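Local coordinates for phosphotriesterase, putative (PDB 4J35), which probably hydrolyses lactones with a pair of divalent metal ions, and has been engineered here toward the hydrolysis of organophosphates, at residues I61-R74 with G87-E99. The protein carries 7 engineered substitutions. Sequence-based numbering, arbitrary orientation.
Sequences IQTVVDATPNNCGR and GLQILCATGFFYE. Engineered in segment 61-74: Asn71 (natural residue Asp). Engineered in segment 87-99: Phe97 (natural residue Tyr).
From Thr63–Gln89 to Val65–Leu91, strands 61-66 and 89-91 pair in parallel, their axes 19° apart, and four backbone hydrogen bonds run from Gln89 N to Gln62 O at one end to Asp66 N to Leu91 O at the other. Thr63 shares its side of the sheet with Leu91, CG2 lying 3.6 Å from Leu91 CD1, while on the other side Val64 CG2 meets Leu88 CD2. Past Asp66 the chains part, and a water that accepts from Ala93 N (3.1 Å) and lies within hydrogen-bonding distance of Asp66 OD1 and Thr68 O bridges them. Asn70 then rejoins the loops with a two-way grip on Gly95: its N gives a 2.7 Å bond to Gly95 O, and its OD1 takes Gly95 N at 3.0 Å from above the amide plane. With CG beside its own backbone N (chi1 -63°), Asn70 also puts OD1 over the centre of the Arg74 guanidinium, whose NH1 reaches Ala93 O in plane and on a lone pair, 2.9 Å away. Glu127 takes up Arg74 NH1, Asn70 ND2 and Thr94 OG1 together. With the Asn70 amide cut back to an alanine here, Gly95 N would probably lose its acceptor, the guanidinium its neighbour over that face, and Glu127 one of its donors. The engineered Asn71 receives Phe97 N on OD1 (3.2 Å), its amide inclined 33° to the Phe96 ring. Beside it, Pro69 CG packs on CD1 of the engineered Phe97, and Cys72 SG lies 4.5 Å from that ring's centroid in an oblique sulfur-aromatic contact. The ring itself meets His176 edge-to-face. Strand 61-66, helix 76-86 and strand 89-91 form a beta-alpha-beta unit of the phosphotriesterase TIM barrel, illustrating how paired strands lead into interlocked loops beside the two-cobalt site, where Thr68 OG1 is hydrogen-bonded to the metal ligand His23.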
loop_
_atom_site.group_PDB
_atom_site.type_symbol
_atom_site.label_atom_id
_atom_site.label_comp_id
_atom_site.label_asym_id
_atom_site.label_seq_id
_atom_site.Cartn_x
_atom_site.Cartn_y
_atom_site.Cartn_z
ATOM N N ILE A 61 7.123 15.456 2.605
ATOM C CA ILE A 61 6.806 14.029 2.881
ATOM C C ILE A 61 7.902 13.401 3.750
ATOM O O ILE A 61 9.047 13.303 3.336
ATOM C CB ILE A 61 6.651 13.175 1.620
ATOM C CG1 ILE A 61 5.602 13.747 0.663
ATOM C CG2 ILE A 61 6.282 11.689 2.012
ATOM C CD1 ILE A 61 4.272 13.854 1.236
ATOM N N GLN A 62 7.555 12.962 4.954
ATOM C CA GLN A 62 8.560 12.377 5.838
ATOM C C GLN A 62 8.492 10.865 5.980
ATOM O O GLN A 62 9.422 10.260 6.537
ATOM C CB GLN A 62 8.449 12.985 7.224
ATOM C CG GLN A 62 8.812 14.480 7.224
ATOM C CD GLN A 62 8.522 15.111 8.538
ATOM O OE1 GLN A 62 7.552 15.854 8.670
ATOM N NE2 GLN A 62 9.346 14.807 9.539
ATOM N N THR A 63 7.395 10.267 5.526
ATOM C CA THR A 63 7.227 8.813 5.614
ATOM C C THR A 63 6.517 8.249 4.410
ATOM O O THR A 63 5.613 8.878 3.856
ATOM C CB THR A 63 6.359 8.472 6.847
ATOM O OG1 THR A 63 6.900 9.117 8.001
ATOM C CG2 THR A 63 6.258 6.954 7.077
ATOM N N VAL A 64 6.950 7.067 3.990
ATOM C CA VAL A 64 6.281 6.287 2.963
ATOM C C VAL A 64 6.004 4.883 3.533
ATOM O O VAL A 64 6.841 4.324 4.226
ATOM C CB VAL A 64 7.157 6.132 1.700
ATOM C CG1 VAL A 64 6.604 5.071 0.769
ATOM C CG2 VAL A 64 7.273 7.441 0.971
ATOM N N VAL A 65 4.828 4.345 3.237
ATOM C CA VAL A 65 4.500 2.961 3.557
ATOM C C VAL A 65 4.746 2.134 2.306
ATOM O O VAL A 65 4.067 2.278 1.297
ATOM C CB VAL A 65 3.047 2.815 4.025
ATOM C CG1 VAL A 65 2.675 1.379 4.273
ATOM C CG2 VAL A 65 2.854 3.638 5.305
ATOM N N ASP A 66 5.765 1.308 2.365
ATOM C CA ASP A 66 6.035 0.417 1.254
ATOM C C ASP A 66 5.151 -0.809 1.356
ATOM O O ASP A 66 5.271 -1.585 2.325
ATOM C CB ASP A 66 7.489 0.013 1.259
ATOM C CG ASP A 66 7.850 -0.814 0.045
ATOM O OD1 ASP A 66 7.479 -1.993 -0.045
ATOM O OD2 ASP A 66 8.517 -0.290 -0.852
ATOM N N ALA A 67 4.311 -1.026 0.345
ATOM C CA ALA A 67 3.252 -2.057 0.413
ATOM C C ALA A 67 3.640 -3.348 -0.300
ATOM O O ALA A 67 2.818 -4.213 -0.550
ATOM C CB ALA A 67 1.993 -1.499 -0.192
ATOM N N THR A 68 4.907 -3.486 -0.648
ATOM C CA THR A 68 5.344 -4.610 -1.469
ATOM C C THR A 68 5.225 -5.958 -0.759
ATOM O O THR A 68 5.843 -6.184 0.284
ATOM C CB THR A 68 6.790 -4.446 -1.868
ATOM O OG1 THR A 68 6.962 -3.141 -2.439
ATOM C CG2 THR A 68 7.210 -5.520 -2.860
ATOM N N PRO A 69 4.446 -6.866 -1.341
ATOM C CA PRO A 69 4.285 -8.180 -0.715
ATOM C C PRO A 69 5.566 -9.023 -0.740
ATOM O O PRO A 69 6.498 -8.730 -1.519
ATOM C CB PRO A 69 3.202 -8.849 -1.575
ATOM C CG PRO A 69 2.535 -7.740 -2.298
ATOM C CD PRO A 69 3.576 -6.702 -2.516
ATOM N N ASN A 70 5.589 -10.053 0.122
ATOM C CA ASN A 70 6.733 -10.934 0.268
ATOM C C ASN A 70 7.163 -11.548 -1.057
ATOM O O ASN A 70 8.350 -11.796 -1.236
ATOM C CB ASN A 70 6.476 -12.078 1.266
ATOM C CG ASN A 70 6.211 -11.584 2.689
ATOM O OD1 ASN A 70 5.976 -10.393 2.928
ATOM N ND2 ASN A 70 6.236 -12.513 3.644
ATOM N N ASN A 71 6.223 -11.795 -1.971
ATOM C CA ASN A 71 6.545 -12.495 -3.213
ATOM C C ASN A 71 6.668 -11.557 -4.417
ATOM O O ASN A 71 6.675 -12.013 -5.560
ATOM C CB ASN A 71 5.510 -13.616 -3.486
ATOM C CG ASN A 71 4.049 -13.099 -3.514
ATOM O OD1 ASN A 71 3.717 -12.073 -2.919
ATOM N ND2 ASN A 71 3.175 -13.849 -4.169
ATOM N N CYS A 72 6.762 -10.247 -4.168
ATOM C CA CYS A 72 6.884 -9.285 -5.249
ATOM C C CYS A 72 8.139 -8.468 -5.088
ATOM O O CYS A 72 8.157 -7.282 -5.420
ATOM C CB CYS A 72 5.689 -8.337 -5.293
ATOM S SG CYS A 72 4.094 -9.196 -5.575
ATOM N N GLY A 73 9.193 -9.090 -4.576
ATOM C CA GLY A 73 10.479 -8.410 -4.589
ATOM C C GLY A 73 10.826 -7.604 -3.368
ATOM O O GLY A 73 11.811 -6.876 -3.376
ATOM N N ARG A 74 10.025 -7.732 -2.312
ATOM C CA ARG A 74 10.260 -7.014 -1.056
ATOM C C ARG A 74 11.661 -7.239 -0.542
ATOM O O ARG A 74 12.168 -8.387 -0.514
ATOM C CB ARG A 74 9.291 -7.541 0.030
ATOM C CG ARG A 74 9.532 -6.938 1.431
ATOM C CD ARG A 74 8.700 -7.647 2.518
ATOM N NE ARG A 74 9.188 -8.990 2.755
ATOM C CZ ARG A 74 8.872 -9.740 3.815
ATOM N NH1 ARG A 74 8.079 -9.252 4.783
ATOM N NH2 ARG A 74 9.350 -10.966 3.894
ATOM N N GLY A 87 17.064 9.966 5.234
ATOM C CA GLY A 87 16.248 10.379 6.352
ATOM C C GLY A 87 14.767 10.163 6.120
ATOM O O GLY A 87 13.970 10.430 7.004
ATOM N N LEU A 88 14.387 9.689 4.936
ATOM C CA LEU A 88 12.996 9.337 4.689
ATOM C C LEU A 88 12.639 8.085 5.508
ATOM O O LEU A 88 13.356 7.088 5.478
ATOM C CB LEU A 88 12.763 9.049 3.204
ATOM C CG LEU A 88 11.309 8.725 2.827
ATOM C CD1 LEU A 88 10.504 10.014 2.825
ATOM C CD2 LEU A 88 11.200 8.043 1.533
ATOM N N GLN A 89 11.544 8.160 6.252
ATOM C CA GLN A 89 11.067 7.035 7.044
ATOM C C GLN A 89 10.268 6.087 6.153
ATOM O O GLN A 89 9.424 6.531 5.367
ATOM C CB GLN A 89 10.231 7.538 8.226
ATOM C CG GLN A 89 11.117 8.240 9.265
ATOM C CD GLN A 89 10.382 9.084 10.306
ATOM O OE1 GLN A 89 9.275 9.576 10.089
ATOM N NE2 GLN A 89 11.027 9.268 11.446
ATOM N N ILE A 90 10.543 4.791 6.289
ATOM C CA ILE A 90 9.919 3.762 5.452
ATOM C C ILE A 90 9.367 2.626 6.308
ATOM O O ILE A 90 10.068 2.047 7.137
ATOM C CB ILE A 90 10.889 3.221 4.384
ATOM C CG1 ILE A 90 11.454 4.393 3.547
ATOM C CG2 ILE A 90 10.174 2.211 3.487
ATOM C CD1 ILE A 90 12.483 3.995 2.413
ATOM N N LEU A 91 8.093 2.323 6.128
ATOM C CA LEU A 91 7.530 1.131 6.758
ATOM C C LEU A 91 7.485 0.050 5.693
ATOM O O LEU A 91 7.223 0.366 4.552
ATOM C CB LEU A 91 6.106 1.390 7.266
ATOM C CG LEU A 91 5.863 2.148 8.579
ATOM C CD1 LEU A 91 6.177 3.622 8.443
ATOM C CD2 LEU A 91 4.416 1.947 9.013
ATOM N N CYS A 92 7.704 -1.221 6.040
ATOM C CA CYS A 92 7.520 -2.284 5.061
ATOM C C CYS A 92 6.445 -3.242 5.510
ATOM O O CYS A 92 5.997 -3.163 6.636
ATOM C CB CYS A 92 8.825 -3.031 4.765
ATOM S SG CYS A 92 9.441 -4.088 6.058
ATOM N N ALA A 93 6.030 -4.095 4.579
ATOM C CA ALA A 93 4.890 -4.978 4.754
ATOM C C ALA A 93 5.280 -6.423 4.997
ATOM O O ALA A 93 6.353 -6.885 4.603
ATOM C CB ALA A 93 4.015 -4.911 3.513
ATOM N N THR A 94 4.341 -7.169 5.595
ATOM C CA THR A 94 4.380 -8.625 5.548
ATOM C C THR A 94 3.072 -9.108 4.919
ATOM O O THR A 94 1.995 -8.663 5.303
ATOM C CB THR A 94 4.540 -9.242 6.928
ATOM O OG1 THR A 94 4.536 -10.661 6.805
ATOM C CG2 THR A 94 3.429 -8.791 7.891
ATOM N N GLY A 95 3.173 -9.951 3.898
ATOM C CA GLY A 95 1.987 -10.463 3.246
ATOM C C GLY A 95 2.295 -11.061 1.901
ATOM O O GLY A 95 3.440 -10.984 1.424
ATOM N N PHE A 96 1.287 -11.666 1.279
ATOM C CA PHE A 96 1.459 -12.216 -0.078
ATOM C C PHE A 96 0.409 -11.626 -1.004
ATOM O O PHE A 96 -0.622 -11.158 -0.538
ATOM C CB PHE A 96 1.235 -13.716 -0.063
ATOM C CG PHE A 96 2.471 -14.541 0.144
ATOM C CD1 PHE A 96 3.222 -14.437 1.293
ATOM C CD2 PHE A 96 2.825 -15.485 -0.778
ATOM C CE1 PHE A 96 4.322 -15.249 1.513
ATOM C CE2 PHE A 96 3.928 -16.319 -0.570
ATOM C CZ PHE A 96 4.682 -16.185 0.580
ATOM N N PHE A 97 0.637 -11.700 -2.311
ATOM C CA PHE A 97 -0.236 -11.024 -3.284
ATOM C C PHE A 97 -1.457 -11.875 -3.687
ATOM O O PHE A 97 -1.465 -13.083 -3.464
ATOM C CB PHE A 97 0.625 -10.672 -4.504
ATOM C CG PHE A 97 0.114 -9.551 -5.337
ATOM C CD1 PHE A 97 -0.271 -8.338 -4.765
ATOM C CD2 PHE A 97 0.130 -9.659 -6.724
ATOM C CE1 PHE A 97 -0.689 -7.266 -5.564
ATOM C CE2 PHE A 97 -0.277 -8.583 -7.534
ATOM C CZ PHE A 97 -0.690 -7.389 -6.951
ATOM N N TYR A 98 -2.473 -11.242 -4.290
ATOM C CA TYR A 98 -3.747 -11.919 -4.648
ATOM C C TYR A 98 -3.540 -13.189 -5.498
ATOM O O TYR A 98 -2.584 -13.289 -6.243
ATOM C CB TYR A 98 -4.741 -10.941 -5.321
ATOM C CG TYR A 98 -4.447 -10.517 -6.756
ATOM C CD1 TYR A 98 -3.366 -9.688 -7.065
ATOM C CD2 TYR A 98 -5.282 -10.924 -7.803
ATOM C CE1 TYR A 98 -3.120 -9.299 -8.377
ATOM C CE2 TYR A 98 -5.040 -10.540 -9.110
ATOM C CZ TYR A 98 -3.958 -9.733 -9.395
ATOM O OH TYR A 98 -3.722 -9.348 -10.703
ATOM N N GLU A 99 -4.429 -14.168 -5.362
ATOM C CA GLU A 99 -4.142 -15.495 -5.910
ATOM C C GLU A 99 -5.301 -16.197 -6.639
ATOM O O GLU A 99 -5.778 -17.239 -6.169
ATOM C CB GLU A 99 -3.626 -16.387 -4.809
HETATM O O HOH W 1 11.707 11.694 7.588
HETATM O O HOH W 2 7.241 -4.109 1.754
#